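Local coordinates for protein GlcNAc Inducible Gene 2, GIG2 (Candida albicans, PDB 6AKZ) that binds iron and is probably an oxygenase of the DUF1479 (Gig2-like) family in the cupin clan, at residues E435-P440 against K449-A454; N163-L168 against L377-I382. All coordinates share one frame; numbering follows the deposited sequence.

Contact 1 of 2, residues E435-P440 against K449-A454; sequences EEFEKP and KIRSIA
The extended loop 435-440 runs along the side of helix 445-460 and comes nearest at Phe437 and Arg451, whose CA atoms are 5.9 Å apart. Arg451 makes the main polar link. Its CG lies beside the backbone N (chi1 -73°), and the chain is extended from there, carrying the guanidinium alongside the loop. NH1 of Arg451 donates to the backbone O of Glu438 over 2.8 Å, with an N-H...O angle of 155°. The acceptor is at the guanidinium edge and near its plane. The contact is a loop folding back on the helix it leads into, the connection from helix 426-431. One turn along helix 445-460, Ala454 meets the Phe437 ring, with Ala454 CB 3.7 Å from Phe437 CE2. Leu385 of helix 382-394 and Arg430 of helix 426-431 also touch Phe437. Phe437 CB rests on CG of Arg451 at 4.0 Å. The Lys439 and Arg451 chains lie alongside each other, running opposite ways, with Lys439 CG 3.8 Å from Arg451 CB. The far end of Lys439 approaches Ser452 too closely to be trusted, and its placement is doubtful.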
ATOM      1  N   GLU A 435     -12.371   0.033 -21.484  1.00 19.83           N
ATOM      2  CA  GLU A 435     -12.138   0.807 -22.676  1.00 22.47           C
ATOM      3  C   GLU A 435     -10.640   0.815 -22.910  1.00 22.86           C
ATOM      4  O   GLU A 435      -9.874   0.925 -21.942  1.00 20.09           O
ATOM      5  CB  GLU A 435     -12.606   2.224 -22.421  1.00 26.37           C
ATOM      6  CG  GLU A 435     -12.357   3.176 -23.569  1.00 31.95           C
ATOM      7  CD  GLU A 435     -13.165   2.765 -24.803  1.00 38.55           C
ATOM      8  OE1 GLU A 435     -14.416   2.714 -24.697  1.00 40.19           O
ATOM      9  OE2 GLU A 435     -12.541   2.417 -25.827  1.00 50.02           O
ATOM     10  N   GLU A 436     -10.224   0.745 -24.183  1.00 21.21           N
ATOM     11  CA  GLU A 436      -8.813   0.741 -24.493  1.00 23.82           C
ATOM     12  C   GLU A 436      -8.228   2.110 -24.151  1.00 18.98           C
ATOM     13  O   GLU A 436      -8.907   3.167 -24.165  1.00 17.11           O
ATOM     14  CB  GLU A 436      -8.562   0.454 -25.999  1.00 28.30           C
ATOM     15  CG  GLU A 436      -9.074  -0.901 -26.455  1.00 36.89           C
ATOM     16  CD  GLU A 436     -10.530  -0.892 -26.998  1.00 46.97           C
ATOM     17  OE1 GLU A 436     -11.478  -0.171 -26.491  1.00 48.61           O
ATOM     18  OE2 GLU A 436     -10.736  -1.639 -27.973  1.00 57.02           O
ATOM     19  N   PHE A 437      -6.951   2.090 -23.847  1.00 17.13           N
ATOM     20  CA  PHE A 437      -6.160   3.315 -23.557  1.00 16.68           C
ATOM     21  C   PHE A 437      -5.790   4.054 -24.808  1.00 19.34           C
ATOM     22  O   PHE A 437      -5.518   3.461 -25.823  1.00 21.94           O
ATOM     23  CB  PHE A 437      -4.909   2.944 -22.755  1.00 17.71           C
ATOM     24  CG  PHE A 437      -5.231   2.368 -21.418  1.00 16.42           C
ATOM     25  CD1 PHE A 437      -5.590   3.226 -20.381  1.00 17.28           C
ATOM     26  CD2 PHE A 437      -5.229   1.020 -21.219  1.00 15.46           C
ATOM     27  CE1 PHE A 437      -5.981   2.704 -19.168  1.00 17.03           C
ATOM     28  CE2 PHE A 437      -5.564   0.497 -19.969  1.00 18.43           C
ATOM     29  CZ  PHE A 437      -5.928   1.373 -18.937  1.00 15.84           C
ATOM     30  N   GLU A 438      -5.930   5.368 -24.772  1.00 19.16           N
ATOM     31  CA  GLU A 438      -5.482   6.227 -25.825  1.00 22.12           C
ATOM     32  C   GLU A 438      -3.953   6.332 -25.750  1.00 21.08           C
ATOM     33  O   GLU A 438      -3.391   6.365 -24.667  1.00 22.31           O
ATOM     34  CB  GLU A 438      -6.144   7.608 -25.633  1.00 25.55           C
ATOM     35  CG  GLU A 438      -6.145   8.494 -26.865  1.00 33.92           C
ATOM     36  CD  GLU A 438      -6.320   9.991 -26.518  1.00 39.03           C
ATOM     37  OE1 GLU A 438      -7.088  10.295 -25.589  1.00 43.34           O
ATOM     38  OE2 GLU A 438      -5.648  10.858 -27.153  1.00 49.13           O
ATOM     39  N   LYS A 439      -3.267   6.345 -26.888  1.00 19.65           N
ATOM     40  CA  LYS A 439      -1.834   6.608 -26.915  1.00 21.34           C
ATOM     41  C   LYS A 439      -1.578   7.698 -27.917  1.00 24.58           C
ATOM     42  O   LYS A 439      -1.547   7.365 -29.090  1.00 24.65           O
ATOM     43  CB  LYS A 439      -1.049   5.443 -27.371  1.00 24.44           C
ATOM     44  CG  LYS A 439      -1.347   4.300 -26.487  1.00 26.80           C
ATOM     45  CD  LYS A 439      -0.332   3.334 -26.917  1.00 34.11           C
ATOM     46  CE  LYS A 439      -0.740   1.958 -26.681  1.00 37.43           C
ATOM     47  NZ  LYS A 439      -2.145   1.667 -26.436  1.00 48.82           N
ATOM     48  N   PRO A 440      -1.459   8.947 -27.456  1.00 24.99           N
ATOM     49  CA  PRO A 440      -1.309  10.147 -28.269  1.00 29.50           C
ATOM     50  C   PRO A 440      -0.095  10.032 -29.188  1.00 30.79           C
ATOM     51  O   PRO A 440       0.887   9.341 -28.830  1.00 27.02           O
ATOM     52  CB  PRO A 440      -1.068  11.235 -27.217  1.00 27.18           C
ATOM     53  CG  PRO A 440      -1.711  10.771 -25.991  1.00 26.42           C
ATOM     54  CD  PRO A 440      -1.597   9.279 -26.017  1.00 25.23           C
ATOM     55  N   LYS A 449       4.345   1.938 -24.175  1.00 14.00           N
ATOM     56  CA  LYS A 449       4.399   0.515 -24.268  1.00 14.28           C
ATOM     57  C   LYS A 449       3.415  -0.161 -23.321  1.00 15.52           C
ATOM     58  O   LYS A 449       2.735  -1.126 -23.710  1.00 13.48           O
ATOM     59  CB  LYS A 449       5.795   0.016 -24.015  1.00 17.67           C
ATOM     60  CG  LYS A 449       6.802   0.454 -25.097  1.00 19.04           C
ATOM     61  CD  LYS A 449       8.205   0.143 -24.583  1.00 23.26           C
ATOM     62  CE  LYS A 449       9.244   0.577 -25.613  1.00 25.55           C
ATOM     63  NZ  LYS A 449      10.577   0.691 -25.015  1.00 26.63           N
ATOM     64  N   ILE A 450       3.335   0.318 -22.064  1.00 13.79           N
ATOM     65  CA  ILE A 450       2.384  -0.353 -21.119  1.00 13.23           C
ATOM     66  C   ILE A 450       0.938  -0.188 -21.574  1.00 13.54           C
ATOM     67  O   ILE A 450       0.101  -1.103 -21.413  1.00 14.09           O
ATOM     68  CB  ILE A 450       2.664   0.038 -19.651  1.00 13.64           C
ATOM     69  CG1 ILE A 450       1.958  -0.916 -18.698  1.00 13.80           C
ATOM     70  CG2 ILE A 450       2.241   1.532 -19.424  1.00 13.98           C
ATOM     71  CD1 ILE A 450       2.328  -2.381 -18.847  1.00 14.49           C
ATOM     72  N   ARG A 451       0.615   0.955 -22.158  1.00 12.56           N
ATOM     73  CA  ARG A 451      -0.689   1.159 -22.663  1.00 13.05           C
ATOM     74  C   ARG A 451      -0.983   0.178 -23.780  1.00 13.17           C
ATOM     75  O   ARG A 451      -2.048  -0.400 -23.814  1.00 14.57           O
ATOM     76  CB  ARG A 451      -0.913   2.592 -23.099  1.00 14.27           C
ATOM     77  CG  ARG A 451      -1.042   3.565 -21.985  1.00 14.82           C
ATOM     78  CD  ARG A 451      -1.353   4.962 -22.463  1.00 16.70           C
ATOM     79  NE  ARG A 451      -1.270   5.904 -21.342  1.00 14.28           N
ATOM     80  CZ  ARG A 451      -1.752   7.125 -21.306  1.00 17.52           C
ATOM     81  NH1 ARG A 451      -2.356   7.676 -22.365  1.00 19.34           N
ATOM     82  NH2 ARG A 451      -1.592   7.839 -20.170  1.00 19.57           N
ATOM     83  N   SER A 452      -0.041  -0.024 -24.681  1.00 12.31           N
ATOM     84  CA  SER A 452      -0.230  -0.996 -25.734  1.00 14.50           C
ATOM     85  C   SER A 452      -0.417  -2.410 -25.202  1.00 13.55           C
ATOM     86  O   SER A 452      -1.304  -3.167 -25.681  1.00 14.38           O
ATOM     87  CB  SER A 452       0.919  -0.943 -26.742  1.00 14.41           C
ATOM     88  OG  SER A 452       0.741  -2.000 -27.713  1.00 14.64           O
ATOM     89  N   ILE A 453       0.419  -2.788 -24.245  1.00 14.83           N
ATOM     90  CA  ILE A 453       0.352  -4.139 -23.670  1.00 15.40           C
ATOM     91  C   ILE A 453      -1.028  -4.344 -22.991  1.00 17.36           C
ATOM     92  O   ILE A 453      -1.694  -5.395 -23.195  1.00 16.34           O
ATOM     93  CB  ILE A 453       1.492  -4.329 -22.716  1.00 15.82           C
ATOM     94  CG1 ILE A 453       2.816  -4.411 -23.507  1.00 15.64           C
ATOM     95  CG2 ILE A 453       1.266  -5.566 -21.816  1.00 16.92           C
ATOM     96  CD1 ILE A 453       4.055  -4.193 -22.641  1.00 15.12           C
ATOM     97  N   ALA A 454      -1.504  -3.334 -22.259  1.00 14.81           N
ATOM     98  CA  ALA A 454      -2.855  -3.432 -21.702  1.00 16.16           C
ATOM     99  C   ALA A 454      -3.950  -3.612 -22.752  1.00 16.26           C
ATOM    100  O   ALA A 454      -4.821  -4.482 -22.619  1.00 14.65           O
ATOM    101  CB  ALA A 454      -3.201  -2.237 -20.833  1.00 17.22           C
TER

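Contact 2 of 2, residues N163-L168 against L377-I382; sequences NCLIDL and LSITNI
Ile166 and Ser378 face each other as an antiparallel non-hydrogen-bonded pair, with a backbone bond on either side of them. Asp167 N donates to Leu377 O over 2.8 Å, nearly straight at 168°. Ile379 N donates to Leu165 O over 3.0 Å and is more bent, at 137°. The bridge is short. Leu165 is the centre of an inverse gamma turn just before it, and segment 377-382 turns a corner at Leu377. The Ile166 side chain can be followed outward. Its CB is 4.0 Å from Ser378 CB. CG1 is anti to the backbone N (chi1 -178°), which sends the longer branch past the facing segment. There CG1 lies 3.6 Å from Leu377 O and 3.8 Å from Ser378 CB. The tip, CD1, still touches Ser378 CB at 4.1 Å. Leu165 and Ile379 cross at a slant. They meet at CB of Leu165 and CB of Ile379, 4.0 Å apart, and again between their CD1 methyls. Tyr468 of helix 466-474 packs on both. The bridge ties the loop leading into helix 382-394 to a segment more than 200 residues earlier. Asp167 reaches Leu377 CD2 with OD2, but its polar partners lie beyond the pair. OD2 accepts from Thr170 OG1 and also meets Arg451, while OD1 accepts from Gln447 NE2. With an arginine and two neutral side-chain donors on its oxygens, the buried carboxylate is probably kept ionised.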
ATOM      1  N   ASN A 163      12.103   2.511 -21.115  1.00 17.97           N
ATOM      2  CA  ASN A 163      11.800   1.092 -21.026  1.00 20.61           C
ATOM      3  C   ASN A 163      10.935   0.609 -19.883  1.00 17.76           C
ATOM      4  O   ASN A 163      10.324  -0.480 -19.988  1.00 18.09           O
ATOM      5  CB  ASN A 163      13.083   0.318 -20.985  1.00 25.33           C
ATOM      6  CG  ASN A 163      13.874   0.516 -22.234  1.00 30.58           C
ATOM      7  OD1 ASN A 163      13.349   0.337 -23.339  1.00 31.77           O
ATOM      8  ND2 ASN A 163      15.062   1.003 -22.081  1.00 29.84           N
ATOM      9  N   CYS A 164      10.866   1.371 -18.792  1.00 14.73           N
ATOM     10  CA  CYS A 164      10.181   0.837 -17.612  1.00 14.96           C
ATOM     11  C   CYS A 164       8.679   0.781 -17.894  1.00 14.13           C
ATOM     12  O   CYS A 164       8.024   1.832 -18.221  1.00 13.61           O
ATOM     13  CB  CYS A 164      10.442   1.727 -16.411  1.00 16.80           C
ATOM     14  SG  CYS A 164       9.836   1.076 -14.863  1.00 21.55           S
ATOM     15  N   LEU A 165       8.080  -0.396 -17.713  1.00 14.00           N
ATOM     16  CA  LEU A 165       6.683  -0.612 -18.111  1.00 12.35           C
ATOM     17  C   LEU A 165       5.661  -0.119 -17.065  1.00 14.53           C
ATOM     18  O   LEU A 165       4.897  -0.904 -16.489  1.00 13.22           O
ATOM     19  CB  LEU A 165       6.455  -2.072 -18.514  1.00 12.60           C
ATOM     20  CG  LEU A 165       7.248  -2.456 -19.777  1.00 14.25           C
ATOM     21  CD1 LEU A 165       7.006  -3.943 -19.990  1.00 15.46           C
ATOM     22  CD2 LEU A 165       6.789  -1.666 -21.002  1.00 15.81           C
ATOM     23  N   ILE A 166       5.619   1.201 -16.885  1.00 14.14           N
ATOM     24  CA  ILE A 166       4.691   1.836 -15.962  1.00 13.16           C
ATOM     25  C   ILE A 166       4.230   3.165 -16.544  1.00 14.10           C
ATOM     26  O   ILE A 166       5.005   3.860 -17.250  1.00 14.01           O
ATOM     27  CB  ILE A 166       5.279   1.937 -14.559  1.00 14.11           C
ATOM     28  CG1 ILE A 166       4.275   2.553 -13.583  1.00 13.81           C
ATOM     29  CG2 ILE A 166       6.539   2.769 -14.553  1.00 15.02           C
ATOM     30  CD1 ILE A 166       4.725   2.379 -12.125  1.00 14.99           C
ATOM     31  N   ASP A 167       2.972   3.496 -16.266  1.00 12.65           N
ATOM     32  CA  ASP A 167       2.378   4.757 -16.607  1.00 13.58           C
ATOM     33  C   ASP A 167       1.734   5.361 -15.373  1.00 12.42           C
ATOM     34  O   ASP A 167       0.620   5.034 -14.982  1.00 11.17           O
ATOM     35  CB  ASP A 167       1.385   4.574 -17.763  1.00 14.66           C
ATOM     36  CG  ASP A 167       0.526   5.842 -18.020  1.00 17.23           C
ATOM     37  OD1 ASP A 167       0.958   6.976 -17.659  1.00 17.74           O
ATOM     38  OD2 ASP A 167      -0.556   5.703 -18.639  1.00 17.30           O
ATOM     39  N   LEU A 168       2.469   6.271 -14.755  1.00 12.07           N
ATOM     40  CA  LEU A 168       2.023   6.849 -13.495  1.00 12.98           C
ATOM     41  C   LEU A 168       0.905   7.854 -13.705  1.00 13.51           C
ATOM     42  O   LEU A 168       0.214   8.213 -12.754  1.00 15.57           O
ATOM     43  CB  LEU A 168       3.224   7.511 -12.818  1.00 14.27           C
ATOM     44  CG  LEU A 168       4.147   6.522 -12.120  1.00 14.62           C
ATOM     45  CD1 LEU A 168       5.433   7.235 -11.691  1.00 14.46           C
ATOM     46  CD2 LEU A 168       3.535   5.888 -10.909  1.00 16.42           C
ATOM     47  N   LEU A 377      -1.093   1.938 -13.760  1.00 10.95           N
ATOM     48  CA  LEU A 377      -1.015   1.111 -14.924  1.00 12.38           C
ATOM     49  C   LEU A 377       0.430   0.638 -15.064  1.00 12.83           C
ATOM     50  O   LEU A 377       1.343   1.428 -15.252  1.00 15.10           O
ATOM     51  CB  LEU A 377      -1.524   1.813 -16.191  1.00 12.55           C
ATOM     52  CG  LEU A 377      -1.307   1.012 -17.515  1.00 14.65           C
ATOM     53  CD1 LEU A 377      -2.147  -0.250 -17.462  1.00 16.19           C
ATOM     54  CD2 LEU A 377      -1.814   1.942 -18.634  1.00 14.93           C
ATOM     55  N   SER A 378       0.627  -0.616 -14.876  1.00 13.87           N
ATOM     56  CA  SER A 378       2.008  -1.189 -14.848  1.00 13.09           C
ATOM     57  C   SER A 378       1.993  -2.615 -15.132  1.00 13.45           C
ATOM     58  O   SER A 378       0.952  -3.300 -15.064  1.00 13.03           O
ATOM     59  CB  SER A 378       2.724  -0.894 -13.476  1.00 14.99           C
ATOM     60  OG  SER A 378       2.188  -1.739 -12.480  1.00 18.29           O
ATOM     61  N   ILE A 379       3.144  -3.140 -15.477  1.00 13.29           N
ATOM     62  CA  ILE A 379       3.188  -4.561 -15.965  1.00 14.20           C
ATOM     63  C   ILE A 379       2.627  -5.609 -14.984  1.00 13.51           C
ATOM     64  O   ILE A 379       1.907  -6.546 -15.405  1.00 13.74           O
ATOM     65  CB  ILE A 379       4.574  -4.906 -16.502  1.00 15.25           C
ATOM     66  CG1 ILE A 379       4.531  -6.147 -17.364  1.00 15.64           C
ATOM     67  CG2 ILE A 379       5.627  -5.068 -15.432  1.00 14.41           C
ATOM     68  CD1 ILE A 379       3.785  -5.919 -18.659  1.00 17.19           C
ATOM     69  N   THR A 380       2.832  -5.411 -13.687  1.00 13.37           N
ATOM     70  CA  THR A 380       2.331  -6.401 -12.681  1.00 14.94           C
ATOM     71  C   THR A 380       0.855  -6.121 -12.329  1.00 14.03           C
ATOM     72  O   THR A 380       0.354  -6.805 -11.467  1.00 13.35           O
ATOM     73  CB  THR A 380       3.208  -6.502 -11.417  1.00 16.73           C
ATOM     74  OG1 THR A 380       3.221  -5.244 -10.698  1.00 17.71           O
ATOM     75  CG2 THR A 380       4.676  -6.877 -11.751  1.00 17.26           C
ATOM     76  N   ASN A 381       0.253  -5.059 -12.903  1.00 12.43           N
ATOM     77  CA  ASN A 381      -1.128  -4.686 -12.709  1.00 14.03           C
ATOM     78  C   ASN A 381      -2.026  -5.031 -13.905  1.00 13.66           C
ATOM     79  O   ASN A 381      -3.216  -4.746 -13.883  1.00 14.72           O
ATOM     80  CB  ASN A 381      -1.262  -3.223 -12.314  1.00 14.25           C
ATOM     81  CG  ASN A 381      -1.047  -3.040 -10.824  1.00 15.56           C
ATOM     82  OD1 ASN A 381      -1.322  -3.996 -10.060  1.00 16.42           O
ATOM     83  ND2 ASN A 381      -0.456  -1.926 -10.392  1.00 16.39           N
ATOM     84  N   ILE A 382      -1.470  -5.614 -14.944  1.00 13.63           N
ATOM     85  CA  ILE A 382      -2.339  -5.992 -16.084  1.00 15.03           C
ATOM     86  C   ILE A 382      -3.329  -7.084 -15.647  1.00 15.58           C
ATOM     87  O   ILE A 382      -4.527  -7.069 -16.038  1.00 13.82           O
ATOM     88  CB  ILE A 382      -1.505  -6.395 -17.298  1.00 16.25           C
ATOM     89  CG1 ILE A 382      -0.621  -5.234 -17.759  1.00 15.69           C
ATOM     90  CG2 ILE A 382      -2.425  -6.891 -18.387  1.00 16.58           C
ATOM     91  CD1 ILE A 382      -1.346  -4.003 -18.226  1.00 18.70           C
TER

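Contacts 1 and 2 touch directly, and their centres are 11 Å apart. The polar join is a salt bridge of 2.8 Å between Arg451 NE and Asp167 OD2. Arg451 thus connects the loop 435-440 with the strand 166-167. Ile450 packs against contact 2: its CG2 lies 3.6 Å from Asp167 CB, and its CD1 lies 3.5 Å from Ile379 N. Helix 445-460 is therefore shared, with the loop 435-440 on one part of its surface and the bridge of contact 2 on another. Both contacts are structural packing away from the iron site formed by His192, Asp194 and His355.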